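Local atomic coordinates of SspB protein (Streptomyces clavuligerus, PDB entry 6JUF), a protein that is probably a metal-dependent DNase that serves in a bacterial anti-phage defence system based on sensing DNA phosphorothioation. Residues W115-S120 with K178-A183; I252-L257 with A277-V282; A231-Y236 with R266-R271. All blocks are in the same frame, centred on the assembly; numbering follows the deposited sequence.

Interaction 1. Residues W115-S120 with K178-A183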
loop_
_atom_site.group_PDB
_atom_site.type_symbol
_atom_site.label_atom_id
_atom_site.label_comp_id
_atom_site.label_asym_id
_atom_site.label_seq_id
_atom_site.Cartn_x
_atom_site.Cartn_y
_atom_site.Cartn_z
ATOM N N TRP B 115 -6.344 -4.418 14.394
ATOM C CA TRP B 115 -6.660 -4.660 15.796
ATOM C C TRP B 115 -7.183 -3.368 16.459
ATOM O O TRP B 115 -8.200 -3.372 17.167
ATOM C CB TRP B 115 -5.390 -5.171 16.498
ATOM C CG TRP B 115 -5.626 -5.407 17.991
ATOM C CD1 TRP B 115 -5.162 -4.623 19.065
ATOM C CD2 TRP B 115 -6.458 -6.469 18.608
ATOM N NE1 TRP B 115 -5.584 -5.129 20.253
ATOM C CE2 TRP B 115 -6.360 -6.269 20.055
ATOM C CE3 TRP B 115 -7.172 -7.578 18.109
ATOM C CZ2 TRP B 115 -7.051 -7.068 20.956
ATOM C CZ3 TRP B 115 -7.850 -8.366 19.044
ATOM C CH2 TRP B 115 -7.788 -8.093 20.438
ATOM N N TRP B 116 -6.517 -2.228 16.152
ATOM C CA TRP B 116 -6.955 -0.967 16.756
ATOM C C TRP B 116 -8.303 -0.510 16.287
ATOM O O TRP B 116 -9.088 0.008 17.068
ATOM C CB TRP B 116 -5.950 0.144 16.538
ATOM C CG TRP B 116 -4.679 -0.061 17.352
ATOM C CD1 TRP B 116 -4.450 -0.995 18.404
ATOM C CD2 TRP B 116 -3.426 0.695 17.226
ATOM N NE1 TRP B 116 -3.159 -0.862 18.889
ATOM C CE2 TRP B 116 -2.483 0.117 18.216
ATOM C CE3 TRP B 116 -2.979 1.711 16.392
ATOM C CZ2 TRP B 116 -1.167 0.612 18.364
ATOM C CZ3 TRP B 116 -1.684 2.202 16.557
ATOM C CH2 TRP B 116 -0.767 1.640 17.497
ATOM N N LEU B 117 -8.628 -0.831 15.022
ATOM C CA LEU B 117 -9.925 -0.436 14.454
ATOM C C LEU B 117 -11.072 -1.170 15.226
ATOM O O LEU B 117 -12.099 -0.600 15.506
ATOM C CB LEU B 117 -9.999 -0.782 12.961
ATOM C CG LEU B 117 -11.326 -0.466 12.244
ATOM C CD1 LEU B 117 -11.727 1.052 12.338
ATOM C CD2 LEU B 117 -11.271 -0.893 10.794
ATOM N N LEU B 118 -10.821 -2.426 15.550
ATOM C CA LEU B 118 -11.822 -3.295 16.207
ATOM C C LEU B 118 -11.846 -3.078 17.723
ATOM O O LEU B 118 -12.776 -3.450 18.421
ATOM C CB LEU B 118 -11.542 -4.763 15.865
ATOM C CG LEU B 118 -11.747 -5.205 14.427
ATOM C CD1 LEU B 118 -11.224 -6.616 14.268
ATOM C CD2 LEU B 118 -13.219 -5.089 14.005
ATOM N N SER B 119 -10.784 -2.445 18.218
ATOM C CA SER B 119 -10.531 -2.382 19.675
ATOM C C SER B 119 -11.611 -1.650 20.463
ATOM O O SER B 119 -12.113 -0.640 20.007
ATOM C CB SER B 119 -9.173 -1.703 19.941
ATOM O OG SER B 119 -8.851 -1.707 21.304
ATOM N N SER B 120 -11.926 -2.173 21.652
ATOM C CA SER B 120 -12.880 -1.524 22.534
ATOM C C SER B 120 -12.438 -1.837 23.962
ATOM O O SER B 120 -12.058 -2.973 24.290
ATOM C CB SER B 120 -14.270 -2.081 22.273
ATOM O OG SER B 120 -15.196 -1.476 23.121
ATOM N N LYS B 178 -14.247 -3.457 0.156
ATOM C CA LYS B 178 -13.171 -2.719 -0.511
ATOM C C LYS B 178 -11.883 -2.693 0.324
ATOM O O LYS B 178 -10.780 -2.658 -0.254
ATOM C CB LYS B 178 -13.620 -1.235 -0.788
ATOM C CG LYS B 178 -14.595 -1.176 -1.944
ATOM C CD LYS B 178 -14.784 0.240 -2.456
ATOM C CE LYS B 178 -15.825 0.960 -1.681
ATOM N NZ LYS B 178 -15.849 2.341 -2.216
ATOM N N MET B 179 -12.016 -2.742 1.649
ATOM C CA MET B 179 -10.865 -2.631 2.543
ATOM C C MET B 179 -10.075 -3.954 2.549
ATOM O O MET B 179 -8.836 -3.951 2.673
ATOM C CB MET B 179 -11.348 -2.308 3.977
ATOM C CG MET B 179 -10.213 -2.316 5.038
ATOM S SD MET B 179 -10.864 -1.457 6.506
ATOM C CE MET B 179 -9.452 -1.694 7.569
ATOM N N TYR B 180 -10.792 -5.090 2.508
ATOM C CA TYR B 180 -10.121 -6.377 2.740
ATOM C C TYR B 180 -9.943 -7.338 1.553
ATOM O O TYR B 180 -9.131 -8.266 1.654
ATOM C CB TYR B 180 -10.832 -7.173 3.867
ATOM C CG TYR B 180 -10.807 -6.480 5.226
ATOM C CD1 TYR B 180 -9.601 -6.440 5.986
ATOM C CD2 TYR B 180 -11.929 -5.852 5.749
ATOM C CE1 TYR B 180 -9.568 -5.758 7.222
ATOM C CE2 TYR B 180 -11.883 -5.191 6.960
ATOM C CZ TYR B 180 -10.724 -5.155 7.710
ATOM O OH TYR B 180 -10.726 -4.518 8.925
ATOM N N VAL B 181 -10.736 -7.218 0.479
ATOM C CA VAL B 181 -10.685 -8.179 -0.625
ATOM C C VAL B 181 -9.704 -7.696 -1.720
ATOM O O VAL B 181 -9.401 -6.496 -1.831
ATOM C CB VAL B 181 -12.088 -8.472 -1.277
ATOM C CG1 VAL B 181 -13.100 -8.832 -0.205
ATOM C CG2 VAL B 181 -12.564 -7.321 -2.158
ATOM N N PRO B 182 -9.170 -8.648 -2.509
ATOM C CA PRO B 182 -8.241 -8.223 -3.571
ATOM C C PRO B 182 -8.888 -7.263 -4.542
ATOM O O PRO B 182 -10.098 -7.370 -4.814
ATOM C CB PRO B 182 -7.851 -9.544 -4.274
ATOM C CG PRO B 182 -8.096 -10.616 -3.204
ATOM C CD PRO B 182 -9.288 -10.117 -2.396
ATOM N N ALA B 183 -8.102 -6.283 -5.020
ATOM C CA ALA B 183 -8.617 -5.242 -5.890
ATOM C C ALA B 183 -9.293 -5.834 -7.141
ATOM O O ALA B 183 -10.211 -5.279 -7.690
ATOM C CB ALA B 183 -7.457 -4.321 -6.302
#

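Interaction 2. Residues I252-L257 with A277-V282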
loop_
_atom_site.group_PDB
_atom_site.type_symbol
_atom_site.label_atom_id
_atom_site.label_comp_id
_atom_site.label_asym_id
_atom_site.label_seq_id
_atom_site.Cartn_x
_atom_site.Cartn_y
_atom_site.Cartn_z
ATOM N N ILE B 252 -5.739 -15.578 31.228
ATOM C CA ILE B 252 -6.873 -15.698 30.310
ATOM C C ILE B 252 -6.694 -16.975 29.486
ATOM O O ILE B 252 -5.593 -17.299 29.060
ATOM C CB ILE B 252 -6.967 -14.463 29.346
ATOM C CG1 ILE B 252 -8.144 -14.616 28.374
ATOM C CG2 ILE B 252 -5.667 -14.249 28.609
ATOM C CD1 ILE B 252 -8.584 -13.279 27.752
ATOM N N SER B 253 -7.784 -17.709 29.306
ATOM C CA SER B 253 -7.677 -19.025 28.719
ATOM C C SER B 253 -7.455 -18.922 27.223
ATOM O O SER B 253 -7.873 -17.927 26.594
ATOM C CB SER B 253 -8.978 -19.795 29.002
ATOM O OG SER B 253 -10.077 -19.211 28.301
ATOM N N LEU B 254 -6.750 -19.898 26.661
ATOM C CA LEU B 254 -6.583 -19.978 25.210
ATOM C C LEU B 254 -7.941 -20.097 24.501
ATOM O O LEU B 254 -8.110 -19.562 23.419
ATOM C CB LEU B 254 -5.638 -21.093 24.792
ATOM C CG LEU B 254 -4.148 -20.756 24.681
ATOM C CD1 LEU B 254 -3.919 -20.016 23.344
ATOM C CD2 LEU B 254 -3.656 -19.888 25.828
ATOM N N ALA B 255 -8.881 -20.819 25.089
ATOM C CA ALA B 255 -10.205 -20.965 24.473
ATOM C C ALA B 255 -10.887 -19.610 24.297
ATOM O O ALA B 255 -11.496 -19.359 23.232
ATOM C CB ALA B 255 -11.083 -21.874 25.366
ATOM N N ARG B 256 -10.816 -18.744 25.314
ATOM C CA ARG B 256 -11.370 -17.375 25.204
ATOM C C ARG B 256 -10.596 -16.544 24.185
ATOM O O ARG B 256 -11.203 -15.824 23.373
ATOM C CB ARG B 256 -11.355 -16.662 26.538
ATOM C CG ARG B 256 -12.454 -17.156 27.505
ATOM C CD ARG B 256 -12.305 -16.464 28.844
ATOM N NE ARG B 256 -12.495 -15.022 28.670
ATOM C CZ ARG B 256 -12.086 -14.077 29.510
ATOM N NH1 ARG B 256 -11.431 -14.383 30.633
ATOM N NH2 ARG B 256 -12.331 -12.796 29.209
ATOM N N LEU B 257 -9.261 -16.619 24.220
ATOM C CA LEU B 257 -8.503 -15.897 23.184
ATOM C C LEU B 257 -8.869 -16.297 21.749
ATOM O O LEU B 257 -8.940 -15.436 20.857
ATOM C CB LEU B 257 -6.989 -16.021 23.389
ATOM C CG LEU B 257 -6.413 -15.320 24.637
ATOM C CD1 LEU B 257 -4.976 -15.823 24.822
ATOM C CD2 LEU B 257 -6.461 -13.784 24.520
ATOM N N ALA B 277 0.916 -21.226 19.627
ATOM C CA ALA B 277 2.297 -21.267 19.102
ATOM C C ALA B 277 2.971 -19.902 19.191
ATOM O O ALA B 277 4.169 -19.807 19.540
ATOM C CB ALA B 277 2.348 -21.800 17.689
ATOM N N ALA B 278 2.228 -18.838 18.931
ATOM C CA ALA B 278 2.781 -17.480 19.051
ATOM C C ALA B 278 3.101 -17.162 20.508
ATOM O O ALA B 278 4.159 -16.580 20.799
ATOM C CB ALA B 278 1.811 -16.453 18.495
ATOM N N LEU B 279 2.199 -17.533 21.433
ATOM C CA LEU B 279 2.409 -17.187 22.832
ATOM C C LEU B 279 3.599 -17.993 23.394
ATOM O O LEU B 279 4.310 -17.533 24.278
ATOM C CB LEU B 279 1.130 -17.443 23.639
ATOM C CG LEU B 279 -0.067 -16.549 23.329
ATOM C CD1 LEU B 279 -1.300 -17.038 24.079
ATOM C CD2 LEU B 279 0.234 -15.084 23.585
ATOM N N GLU B 280 3.802 -19.178 22.849
ATOM C CA GLU B 280 4.943 -19.987 23.353
ATOM C C GLU B 280 6.248 -19.329 22.986
ATOM O O GLU B 280 7.197 -19.275 23.770
ATOM C CB GLU B 280 4.880 -21.386 22.761
ATOM C CG GLU B 280 3.718 -22.152 23.399
ATOM C CD GLU B 280 3.735 -23.638 23.178
ATOM O OE1 GLU B 280 3.238 -24.323 24.076
ATOM O OE2 GLU B 280 4.244 -24.135 22.150
ATOM N N LYS B 281 6.332 -18.879 21.726
ATOM C CA LYS B 281 7.530 -18.196 21.252
ATOM C C LYS B 281 7.817 -16.944 22.046
ATOM O O LYS B 281 8.936 -16.708 22.476
ATOM C CB LYS B 281 7.380 -17.901 19.748
ATOM C CG LYS B 281 8.672 -17.475 19.093
ATOM C CD LYS B 281 8.399 -17.405 17.613
ATOM C CE LYS B 281 9.262 -16.372 16.908
ATOM N NZ LYS B 281 8.859 -16.486 15.469
ATOM N N VAL B 282 6.770 -16.197 22.370
ATOM C CA VAL B 282 6.940 -14.939 23.086
ATOM C C VAL B 282 7.208 -15.164 24.559
ATOM O O VAL B 282 8.071 -14.518 25.122
ATOM C CB VAL B 282 5.761 -13.999 22.794
ATOM C CG1 VAL B 282 5.891 -12.685 23.558
ATOM C CG2 VAL B 282 5.722 -13.675 21.311
#

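Interaction 3. Residues A231-Y236 with R266-R271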
loop_
_atom_site.group_PDB
_atom_site.type_symbol
_atom_site.label_atom_id
_atom_site.label_comp_id
_atom_site.label_asym_id
_atom_site.label_seq_id
_atom_site.Cartn_x
_atom_site.Cartn_y
_atom_site.Cartn_z
ATOM N N ALA B 231 4.274 -13.224 15.482
ATOM C CA ALA B 231 3.975 -13.720 16.844
ATOM C C ALA B 231 3.832 -12.634 17.900
ATOM O O ALA B 231 2.921 -12.713 18.727
ATOM C CB ALA B 231 5.055 -14.713 17.261
ATOM N N ARG B 232 4.699 -11.609 17.874
ATOM C CA ARG B 232 4.582 -10.557 18.880
ATOM C C ARG B 232 3.330 -9.682 18.680
ATOM O O ARG B 232 2.830 -9.103 19.605
ATOM C CB ARG B 232 5.853 -9.690 18.945
ATOM C CG ARG B 232 7.002 -10.519 19.580
ATOM C CD ARG B 232 8.265 -9.676 19.770
ATOM N NE ARG B 232 8.920 -9.457 18.501
ATOM C CZ ARG B 232 10.243 -9.338 18.304
ATOM N NH1 ARG B 232 11.093 -9.456 19.310
ATOM N NH2 ARG B 232 10.721 -9.129 17.086
ATOM N N ILE B 233 2.820 -9.606 17.427
ATOM C CA ILE B 233 1.533 -8.876 17.250
ATOM C C ILE B 233 0.350 -9.666 17.857
ATOM O O ILE B 233 -0.502 -9.113 18.557
ATOM C CB ILE B 233 1.250 -8.521 15.761
ATOM C CG1 ILE B 233 2.315 -7.590 15.145
ATOM C CG2 ILE B 233 -0.173 -7.924 15.612
ATOM C CD1 ILE B 233 2.448 -6.232 15.820
ATOM N N ILE B 234 0.371 -10.986 17.641
ATOM C CA ILE B 234 -0.583 -11.905 18.301
ATOM C C ILE B 234 -0.506 -11.768 19.831
ATOM O O ILE B 234 -1.513 -11.550 20.516
ATOM C CB ILE B 234 -0.393 -13.356 17.835
ATOM C CG1 ILE B 234 -0.707 -13.472 16.317
ATOM C CG2 ILE B 234 -1.303 -14.288 18.626
ATOM C CD1 ILE B 234 -0.221 -14.783 15.660
ATOM N N ALA B 235 0.724 -11.892 20.371
ATOM C CA ALA B 235 0.895 -11.821 21.834
ATOM C C ALA B 235 0.470 -10.470 22.429
ATOM O O ALA B 235 -0.204 -10.395 23.463
ATOM C CB ALA B 235 2.342 -12.171 22.192
ATOM N N TYR B 236 0.848 -9.382 21.737
ATOM C CA TYR B 236 0.416 -8.063 22.177
ATOM C C TYR B 236 -1.151 -8.010 22.250
ATOM O O TYR B 236 -1.726 -7.510 23.201
ATOM C CB TYR B 236 0.954 -6.982 21.196
ATOM C CG TYR B 236 0.066 -5.723 21.197
ATOM C CD1 TYR B 236 0.154 -4.798 22.199
ATOM C CD2 TYR B 236 -0.876 -5.520 20.156
ATOM C CE1 TYR B 236 -0.676 -3.660 22.205
ATOM C CE2 TYR B 236 -1.697 -4.404 20.138
ATOM C CZ TYR B 236 -1.610 -3.487 21.197
ATOM O OH TYR B 236 -2.445 -2.411 21.190
ATOM N N ARG B 266 -11.003 -14.269 16.699
ATOM C CA ARG B 266 -12.000 -13.743 15.756
ATOM C C ARG B 266 -11.493 -12.496 15.021
ATOM O O ARG B 266 -11.944 -12.247 13.898
ATOM C CB ARG B 266 -13.322 -13.450 16.462
ATOM C CG ARG B 266 -14.255 -14.662 16.573
ATOM C CD ARG B 266 -15.406 -14.310 15.615
ATOM N NE ARG B 266 -16.545 -15.024 16.047
ATOM C CZ ARG B 266 -17.748 -14.850 15.618
ATOM N NH1 ARG B 266 -18.024 -13.950 14.633
ATOM N NH2 ARG B 266 -18.645 -15.642 16.124
ATOM N N ALA B 267 -10.589 -11.736 15.621
ATOM C CA ALA B 267 -10.150 -10.499 14.959
ATOM C C ALA B 267 -9.177 -10.821 13.822
ATOM O O ALA B 267 -9.247 -10.247 12.741
ATOM C CB ALA B 267 -9.455 -9.522 15.951
ATOM N N PHE B 268 -8.296 -11.753 14.085
ATOM C CA PHE B 268 -7.269 -12.125 13.103
ATOM C C PHE B 268 -7.643 -13.362 12.302
ATOM O O PHE B 268 -6.898 -13.740 11.394
ATOM C CB PHE B 268 -5.887 -12.325 13.765
ATOM C CG PHE B 268 -5.364 -11.098 14.510
ATOM C CD1 PHE B 268 -5.580 -9.802 13.997
ATOM C CD2 PHE B 268 -4.541 -11.250 15.608
ATOM C CE1 PHE B 268 -5.009 -8.672 14.618
ATOM C CE2 PHE B 268 -3.964 -10.127 16.240
ATOM C CZ PHE B 268 -4.177 -8.844 15.723
ATOM N N ARG B 269 -8.725 -14.030 12.682
ATOM C CA ARG B 269 -9.204 -15.252 12.021
ATOM C C ARG B 269 -8.087 -16.299 12.042
ATOM O O ARG B 269 -7.648 -16.804 10.997
ATOM C CB ARG B 269 -9.828 -14.946 10.627
ATOM C CG ARG B 269 -11.146 -14.144 10.720
ATOM C CD ARG B 269 -12.060 -14.686 11.828
ATOM N NE ARG B 269 -13.306 -13.911 12.042
ATOM C CZ ARG B 269 -14.441 -14.169 11.414
ATOM N NH1 ARG B 269 -14.466 -15.158 10.508
ATOM N NH2 ARG B 269 -15.523 -13.427 11.657
ATOM N N ILE B 270 -7.560 -16.539 13.237
ATOM C CA ILE B 270 -6.539 -17.586 13.472
ATOM C C ILE B 270 -7.053 -18.600 14.475
ATOM O O ILE B 270 -7.917 -18.293 15.286
ATOM C CB ILE B 270 -5.193 -16.976 13.924
ATOM C CG1 ILE B 270 -5.397 -16.134 15.216
ATOM C CG2 ILE B 270 -4.611 -16.179 12.727
ATOM C CD1 ILE B 270 -4.091 -15.581 15.795
ATOM N N ARG B 271 -6.535 -19.829 14.362
ATOM C CA ARG B 271 -6.930 -20.943 15.216
ATOM C C ARG B 271 -6.280 -20.901 16.599
ATOM O O ARG B 271 -5.232 -20.292 16.758
ATOM C CB ARG B 271 -6.556 -22.249 14.515
ATOM C CG ARG B 271 -7.338 -22.431 13.232
ATOM C CD ARG B 271 -7.295 -23.860 12.724
ATOM N NE ARG B 271 -7.411 -23.909 11.258
ATOM C CZ ARG B 271 -8.478 -23.541 10.542
ATOM N NH1 ARG B 271 -9.580 -23.069 11.124
ATOM N NH2 ARG B 271 -8.442 -23.639 9.219
#

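Interaction 1. Residues W115-S120 with K178-A183
Leu117 and Met179 meet tip to tip between the last turns of helices 107-118 and 166-180, a good example of how long side chains can join backbones that never come close. Their CA atoms are 12.1 Å apart, yet the contact closes through an apolar pair of methyls, with Leu117 CD2 within 3.8 Å of Met179 CE. The methionine supplies most of the reach. Its chain is extended throughout, with CG anti to the backbone N (chi1 174°) and the thioether straight beyond it, which leaves the terminal methyl as the touching group. Leu117 answers with a single branch, CD2, and this leucine methyl also lies 4.1 Å from Tyr180 OH, the phenol coming in obliquely beside the methionine. Tyr180 is itself supported by its neighbour in sequence: Met179 CG sits 3.8 Å above the ring plane, over the centre of one face, so the two side chains advance as a pair. Around this junction, Trp131 of helix 129-137 touches both Leu117 and Met179, while the Tyr180 ring makes an edge-to-face contact with Phe135. All three contact residues are buried. The geometry is that of a hydrophobic core in a helical domain, where the last turns of two helices are bridged by side-chain tips and a third helix fills in beside them.

Interaction 2. Residues I252-L257 with A277-V282
Leu279 points from helix 272-285 at the start of helix 254-259, and its path shows how one leucine can serve two neighbours. CB heads toward the opposing segment, and CG follows beside the backbone N (chi1 -67°), where the chain forks. One branch, CD1, does all the touching across the contact. It meets Leu257 CD1 at 3.9 Å and Leu254 CD1 at 4.0 Å, each approach being tip to tip, and Leu254 CD2 stands almost as near, at 4.1 Å. The other branch, CD2, turns to the backbone of helix 231-243 and packs on Ala235. Leu254 and Leu257, one helical turn apart, are thus spanned by a single methyl. Their helix is well begun: Ser253 is its N-cap, and Ser253 OG accepts a bond of 3.1 Å from Arg256 N. Strand 250-253 leads straight into it, and order and topology match a winged helix, with 254-259 belonging to the second helical element and 272-285 to the third. Across the contact itself the chemistry is wholly aliphatic, which implies cohesion from dispersion and the exclusion of water, with shape rather than bond direction setting the fit.

Interaction 3. Residues A231-Y236 with R266-R271
Ile234 and Ile270 face each other between the first helix of what has the topology of a winged helix, 231-243, and the turn that leads from helix 264-268 into helix 272-285. The apolar contacts come in two groups. In the first, Ile270 CD1 approaches tip to tip and lies 4.0 Å from Ile234 CD1; Ile234 CG1 is equally near, and CG2 slightly farther. Ile270 CG1 takes the position between its backbone N and carbonyl carbon (chi1 58°), which sends the extended branch across. In the second, the side chains of Phe268 and Ile233 cross at about a right angle. Phe268 CZ reaches Ile233 CG2 at 4.1 Å, and Phe268 CE2 is 4.3 Å from Ile234 CA, so the ring packs against the helix backbone as well as its branches. Leu229, from the preceding loop, touches Ile234, Phe268 and Ile270. The polar interactions belong to the turn. Arg269 has positive phi, and its guanidinium bonds to Phe135 O and Ser141 OG. The same flat group also turns back to Arg266: Arg269 NE gives a 2.8 Å hydrogen bond to a lone pair of Arg266 O, in the carbonyl plane and bent to 138° at the hydrogen.

Interactions 2 and 3 lie in the same part of the chain, which has winged-helix topology. Their centres lie 9 Å apart, their segments alternate along the chain, and helix 231-243 packs directly on helix 272-285, with Ala278 CB 3.8 Å from Ile234 CG2. Interaction 1 belongs to the earlier helical part of the chain and is tied to this region through interaction 3: Trp116 NE1 and Tyr236 OH, 2.9 Å apart, probably share a hydrogen bond, and Leu118 CD1 packs on Ala267 CB at 3.8 Å. Interactions 1 and 2 do not touch, their centres being 23 Å apart. All three lie away from Glu18, which binds magnesium in another structure of this protein; no magnesium is bound to this chain here.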